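Local coordinates for protein N-acetylglucosamine 2-epimerase (Xylella fastidiosa, PDB 3GT5) that probably acts as a sugar isomerase related to N-acylglucosamine 2-epimerases, at residues F37-S42 against N362-D367; S54-F59 against T375-M380. All coordinates share one frame; numbering follows the deposited sequence.

Contact 1 (F37-S42 against N362-D367)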
loop_
_atom_site.group_PDB
_atom_site.type_symbol
_atom_site.label_atom_id
_atom_site.label_comp_id
_atom_site.label_asym_id
_atom_site.label_seq_id
_atom_site.Cartn_x
_atom_site.Cartn_y
_atom_site.Cartn_z
ATOM N N PHE A 37 16.434 6.795 3.627
ATOM C CA PHE A 37 16.522 7.996 4.453
ATOM C C PHE A 37 16.616 7.681 5.935
ATOM O O PHE A 37 15.854 6.852 6.493
ATOM C CB PHE A 37 15.300 8.902 4.301
ATOM C CG PHE A 37 14.974 9.289 2.873
ATOM C CD1 PHE A 37 15.254 10.558 2.412
ATOM C CD2 PHE A 37 14.335 8.400 2.006
ATOM C CE1 PHE A 37 14.956 10.917 1.119
ATOM C CE2 PHE A 37 14.031 8.776 0.705
ATOM C CZ PHE A 37 14.350 10.016 0.260
ATOM N N ARG A 38 17.540 8.376 6.609
ATOM C CA ARG A 38 17.582 8.383 8.053
ATOM C C ARG A 38 16.508 9.281 8.681
ATOM O O ARG A 38 15.849 10.059 7.981
ATOM C CB ARG A 38 18.953 8.878 8.558
ATOM C CG ARG A 38 20.110 8.031 8.134
ATOM C CD ARG A 38 21.425 8.477 8.824
ATOM N NE ARG A 38 22.530 7.682 8.321
ATOM C CZ ARG A 38 23.324 8.011 7.299
ATOM N NH1 ARG A 38 23.177 9.148 6.626
ATOM N NH2 ARG A 38 24.292 7.173 6.937
ATOM N N ASP A 39 16.367 9.200 10.006
ATOM C CA ASP A 39 15.367 9.976 10.729
ATOM C C ASP A 39 15.471 11.456 10.407
ATOM O O ASP A 39 14.464 12.131 10.336
ATOM C CB ASP A 39 15.496 9.808 12.240
ATOM C CG ASP A 39 14.978 8.458 12.764
ATOM O OD1 ASP A 39 14.211 7.756 12.076
ATOM O OD2 ASP A 39 15.306 8.100 13.925
ATOM N N ASP A 40 16.695 11.952 10.258
ATOM C CA ASP A 40 16.905 13.386 10.043
ATOM C C ASP A 40 16.860 13.780 8.581
ATOM O O ASP A 40 17.114 14.932 8.245
ATOM C CB ASP A 40 18.213 13.854 10.689
ATOM C CG ASP A 40 19.451 13.170 10.093
ATOM O OD1 ASP A 40 19.394 12.509 9.027
ATOM O OD2 ASP A 40 20.524 13.307 10.720
ATOM N N GLY A 41 16.551 12.823 7.714
ATOM C CA GLY A 41 16.403 13.113 6.285
ATOM C C GLY A 41 17.627 12.869 5.445
ATOM O O GLY A 41 17.549 12.943 4.224
ATOM N N SER A 42 18.755 12.545 6.071
ATOM C CA SER A 42 19.970 12.322 5.316
ATOM C C SER A 42 19.859 11.001 4.543
ATOM O O SER A 42 19.106 10.087 4.959
ATOM C CB SER A 42 21.209 12.391 6.222
ATOM O OG SER A 42 21.194 11.472 7.269
ATOM N N ASN A 362 7.347 -0.112 22.260
ATOM C CA ASN A 362 7.321 1.193 21.636
ATOM C C ASN A 362 8.692 1.854 21.596
ATOM O O ASN A 362 8.791 3.086 21.571
ATOM C CB ASN A 362 6.272 2.093 22.333
ATOM C CG ASN A 362 4.893 1.579 22.197
ATOM O OD1 ASN A 362 4.540 1.000 21.158
ATOM N ND2 ASN A 362 4.078 1.750 23.245
ATOM N N ARG A 363 9.748 1.047 21.530
ATOM C CA ARG A 363 11.115 1.573 21.373
ATOM C C ARG A 363 11.609 1.468 19.951
ATOM O O ARG A 363 11.325 0.504 19.256
ATOM C CB ARG A 363 12.073 0.823 22.295
ATOM C CG ARG A 363 11.735 0.988 23.784
ATOM C CD ARG A 363 12.735 0.211 24.676
ATOM N NE ARG A 363 12.797 -1.164 24.187
ATOM C CZ ARG A 363 13.454 -2.169 24.750
ATOM N NH1 ARG A 363 14.149 -2.004 25.876
ATOM N NH2 ARG A 363 13.380 -3.369 24.173
ATOM N N LYS A 364 12.387 2.465 19.533
ATOM C CA LYS A 364 13.056 2.481 18.244
ATOM C C LYS A 364 14.129 1.418 18.115
ATOM O O LYS A 364 14.894 1.198 19.039
ATOM C CB LYS A 364 13.779 3.826 18.067
ATOM C CG LYS A 364 12.887 5.053 18.180
ATOM C CD LYS A 364 12.265 5.394 16.864
ATOM C CE LYS A 364 13.308 5.691 15.781
ATOM N NZ LYS A 364 14.341 6.675 16.208
ATOM N N TYR A 365 14.217 0.789 16.953
ATOM C CA TYR A 365 15.317 -0.120 16.647
ATOM C C TYR A 365 16.580 0.612 16.173
ATOM O O TYR A 365 17.699 0.209 16.512
ATOM C CB TYR A 365 14.916 -1.148 15.590
ATOM C CG TYR A 365 14.056 -2.278 16.114
ATOM C CD1 TYR A 365 14.607 -3.312 16.879
ATOM C CD2 TYR A 365 12.693 -2.326 15.839
ATOM C CE1 TYR A 365 13.830 -4.351 17.341
ATOM C CE2 TYR A 365 11.897 -3.361 16.324
ATOM C CZ TYR A 365 12.475 -4.379 17.052
ATOM O OH TYR A 365 11.688 -5.405 17.502
ATOM N N ASN A 366 16.407 1.640 15.344
ATOM C CA ASN A 366 17.532 2.357 14.727
ATOM C C ASN A 366 17.007 3.640 14.094
ATOM O O ASN A 366 15.836 3.995 14.295
ATOM C CB ASN A 366 18.308 1.492 13.710
ATOM C CG ASN A 366 17.446 1.016 12.583
ATOM O OD1 ASN A 366 16.633 1.773 12.062
ATOM N ND2 ASN A 366 17.569 -0.269 12.230
ATOM N N ASP A 367 17.863 4.313 13.331
ATOM C CA ASP A 367 17.520 5.617 12.732
ATOM C C ASP A 367 17.134 5.514 11.240
ATOM O O ASP A 367 17.095 6.527 10.530
ATOM C CB ASP A 367 18.716 6.578 12.860
ATOM C CG ASP A 367 19.904 6.167 11.957
ATOM O OD1 ASP A 367 19.944 5.009 11.451
ATOM O OD2 ASP A 367 20.804 7.016 11.739
HETATM O O HOH W 1 13.851 5.163 12.671
#
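D39 and K364 both carry CG beside the backbone N and opposite the carbonyl carbon, and K364 then folds at each of its later torsions, which curls its ammonium back to the carboxylate arriving from the opposite direction. NZ of K364 binds OD2 of D39 at 2.9 Å on the syn side, somewhat out of the carboxylate plane, while the lysine also makes a cation-pi contact with Y355. The other oxygen is used as well: a water donates to OD1 of D39 at 2.7 Å and to the carbonyl O of N366 at 2.8 Å. The backbones are joined too, D39 N giving its hydrogen to D367 O at 2.8 Å, a bent bond of 130° at the hydrogen. The same carbonyl O of D367 meets R38 CA in a CA-H...O contact of 3.1 Å, so one oxygen receives two neighbouring residues. With chi1 at 69°, D367 runs alongside R38 and lays OD2 3.3 Å from CD of R38; the salt bridge from NE is long. The guanidinium is held instead by S42, whose OG takes NH1 of R38 at 3.1 Å in the guanidinium plane. S42 OG in turn gives its proton to D40 OD1, which also accepts S42 N and so closes an Asx turn. R38 to G41 is a type I turn, and with R38 N bonded to S42 O and G41 in a left-handed conformation it makes a G1 beta bulge, the 3:5 hairpin tip that here sits against the loop leading to helix 377-387.

Contact 2 (S54-F59 against T375-M380); sequences STRFVF and TDYHTM
The first turn of helix 377-387 and the residues just before it lie close against helix 51-68, with R56 CA 6.0 Å from Y377 CA and F57 CA 6.2 Å from T375 CA. R56 and Y377 make the largest contributions: extended from CG to NE, R56 passes obliquely across Y377, whose CD2 sits over one face of the guanidinium, 3.5 Å from NE, with the two planes 27° apart. F117 makes a cation-pi contact with the same arginine. At its root, CB of R56 touches OG1 of T375 at 3.4 Å, and the methyl CG2 of T375 rests over the face of the F57 ring, 3.8 Å from its centroid, as a CH-pi contact. F59 turns CG anti to its backbone N (chi1 171°), and that offers its ring face to the edge of Y377; this T-shaped pair has centroids 5.0 Å apart and planes at 78°. Y377 is thus gripped by arginine and phenylalanine, and its OH is bonded to E180. Its CE2 also lies over the centre of the H378 ring. The guanidinium and imidazole planes are nearly perpendicular, and water bridges the two groups: NH2 of R56 donates to it at 2.8 Å, and NE2 of H378 lies 2.9 Å from it, with the water in the plane of both groups. ND1 of H378 binds E314. Packing on Y377, the shared water and E314 together would restrict how R56 and H378 can turn, consistent with the wall of a sugar pocket such as this family has inside its helical barrel.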
loop_
_atom_site.group_PDB
_atom_site.type_symbol
_atom_site.label_atom_id
_atom_site.label_comp_id
_atom_site.label_asym_id
_atom_site.label_seq_id
_atom_site.Cartn_x
_atom_site.Cartn_y
_atom_site.Cartn_z
ATOM N N SER A 54 10.277 3.856 -6.275
ATOM C CA SER A 54 10.175 4.673 -7.498
ATOM C C SER A 54 8.705 4.972 -7.839
ATOM O O SER A 54 8.346 6.099 -8.205
ATOM C CB SER A 54 10.841 3.985 -8.715
ATOM O OG SER A 54 12.249 3.918 -8.574
ATOM N N THR A 55 7.855 3.973 -7.737
ATOM C CA THR A 55 6.420 4.153 -8.011
ATOM C C THR A 55 5.667 4.873 -6.876
ATOM O O THR A 55 4.816 5.740 -7.135
ATOM C CB THR A 55 5.788 2.802 -8.344
ATOM O OG1 THR A 55 6.052 1.865 -7.286
ATOM C CG2 THR A 55 6.309 2.262 -9.680
ATOM N N ARG A 56 5.945 4.510 -5.623
ATOM C CA ARG A 56 5.237 5.123 -4.499
ATOM C C ARG A 56 5.513 6.618 -4.418
ATOM O O ARG A 56 4.637 7.387 -4.046
ATOM C CB ARG A 56 5.584 4.426 -3.176
ATOM C CG ARG A 56 4.798 3.114 -2.999
ATOM C CD ARG A 56 5.184 2.414 -1.721
ATOM N NE ARG A 56 4.480 1.138 -1.581
ATOM C CZ ARG A 56 4.565 0.361 -0.495
ATOM N NH1 ARG A 56 5.250 0.770 0.562
ATOM N NH2 ARG A 56 3.895 -0.791 -0.441
ATOM N N PHE A 57 6.739 7.044 -4.733
ATOM C CA PHE A 57 7.027 8.494 -4.726
ATOM C C PHE A 57 6.225 9.252 -5.796
ATOM O O PHE A 57 5.877 10.397 -5.599
ATOM C CB PHE A 57 8.492 8.788 -4.950
ATOM C CG PHE A 57 9.315 8.861 -3.694
ATOM C CD1 PHE A 57 9.083 9.850 -2.745
ATOM C CD2 PHE A 57 10.375 7.989 -3.505
ATOM C CE1 PHE A 57 9.872 9.923 -1.591
ATOM C CE2 PHE A 57 11.176 8.063 -2.351
ATOM C CZ PHE A 57 10.911 9.040 -1.406
ATOM N N VAL A 58 5.930 8.621 -6.932
ATOM C CA VAL A 58 5.008 9.239 -7.905
ATOM C C VAL A 58 3.626 9.445 -7.287
ATOM O O VAL A 58 3.028 10.504 -7.431
ATOM C CB VAL A 58 4.888 8.375 -9.159
ATOM C CG1 VAL A 58 3.721 8.821 -10.092
ATOM C CG2 VAL A 58 6.179 8.371 -9.913
ATOM N N PHE A 59 3.105 8.450 -6.568
ATOM C CA PHE A 59 1.851 8.610 -5.822
ATOM C C PHE A 59 1.930 9.799 -4.830
ATOM O O PHE A 59 1.018 10.627 -4.814
ATOM C CB PHE A 59 1.467 7.278 -5.111
ATOM C CG PHE A 59 0.333 7.380 -4.156
ATOM C CD1 PHE A 59 -0.933 6.979 -4.539
ATOM C CD2 PHE A 59 0.537 7.820 -2.845
ATOM C CE1 PHE A 59 -1.999 7.027 -3.647
ATOM C CE2 PHE A 59 -0.550 7.893 -1.930
ATOM C CZ PHE A 59 -1.812 7.482 -2.348
ATOM N N THR A 375 7.851 5.261 1.568
ATOM C CA THR A 375 7.828 6.639 1.145
ATOM C C THR A 375 6.791 7.400 1.916
ATOM O O THR A 375 6.529 8.553 1.607
ATOM C CB THR A 375 7.553 6.800 -0.379
ATOM O OG1 THR A 375 6.171 6.526 -0.620
ATOM C CG2 THR A 375 8.433 5.882 -1.158
ATOM N N ASP A 376 6.217 6.787 2.952
ATOM C CA ASP A 376 4.998 7.298 3.606
ATOM C C ASP A 376 3.781 7.449 2.659
ATOM O O ASP A 376 2.845 8.213 2.918
ATOM C CB ASP A 376 5.306 8.600 4.392
ATOM C CG ASP A 376 6.036 8.309 5.702
ATOM O OD1 ASP A 376 5.366 8.254 6.755
ATOM O OD2 ASP A 376 7.251 8.096 5.661
ATOM N N TYR A 377 3.814 6.724 1.550
ATOM C CA TYR A 377 2.619 6.444 0.747
ATOM C C TYR A 377 1.494 5.908 1.631
ATOM O O TYR A 377 0.352 6.351 1.514
ATOM C CB TYR A 377 2.967 5.498 -0.456
ATOM C CG TYR A 377 1.949 4.373 -0.691
ATOM C CD1 TYR A 377 0.862 4.531 -1.559
ATOM C CD2 TYR A 377 2.086 3.190 -0.044
ATOM C CE1 TYR A 377 -0.050 3.478 -1.784
ATOM C CE2 TYR A 377 1.214 2.147 -0.234
ATOM C CZ TYR A 377 0.143 2.286 -1.077
ATOM O OH TYR A 377 -0.682 1.190 -1.186
ATOM N N HIS A 378 1.786 5.011 2.580
ATOM C CA HIS A 378 0.728 4.484 3.411
ATOM C C HIS A 378 0.158 5.537 4.360
ATOM O O HIS A 378 -1.063 5.531 4.600
ATOM C CB HIS A 378 1.184 3.324 4.307
ATOM C CG HIS A 378 1.343 2.020 3.617
ATOM N ND1 HIS A 378 0.276 1.218 3.285
ATOM C CD2 HIS A 378 2.457 1.342 3.248
ATOM C CE1 HIS A 378 0.724 0.093 2.755
ATOM N NE2 HIS A 378 2.043 0.147 2.712
ATOM N N THR A 379 1.003 6.415 4.930
ATOM C CA THR A 379 0.500 7.336 5.939
ATOM C C THR A 379 -0.198 8.549 5.309
ATOM O O THR A 379 -1.300 8.935 5.703
ATOM C CB THR A 379 1.626 7.743 6.896
ATOM O OG1 THR A 379 2.646 8.442 6.164
ATOM C CG2 THR A 379 2.205 6.494 7.492
ATOM N N MET A 380 0.453 9.159 4.338
ATOM C CA MET A 380 -0.186 10.223 3.553
ATOM C C MET A 380 -1.396 9.727 2.785
ATOM O O MET A 380 -2.428 10.406 2.750
ATOM C CB MET A 380 0.808 10.881 2.596
ATOM C CG MET A 380 1.880 11.804 3.277
ATOM S SD MET A 380 2.989 12.751 2.136
ATOM C CE MET A 380 3.991 11.351 1.522
HETATM O O HOH W 2 3.722 -2.090 2.082
#

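The two contacts tie the same two regions of the chain together at different depths: 37-42 and 54-59 come from near the start, 362-367 and 375-380 from near the end. Their centres lie about 18 Å apart. Contact 1 lies at the surface, about 21 Å from the centre of the chain, whereas contact 2 is buried, about 8 Å from it, near the middle of the helical barrel, where relatives of this family have their active site. Phenylalanines connect them, CE2 of F37 packing 3.8 Å from CZ of F57. Y22 makes a second bridge, meeting the F37 ring edge-to-face and bonding D376 through its OH, while backbone bonds join F37 to S370, between the two later segments.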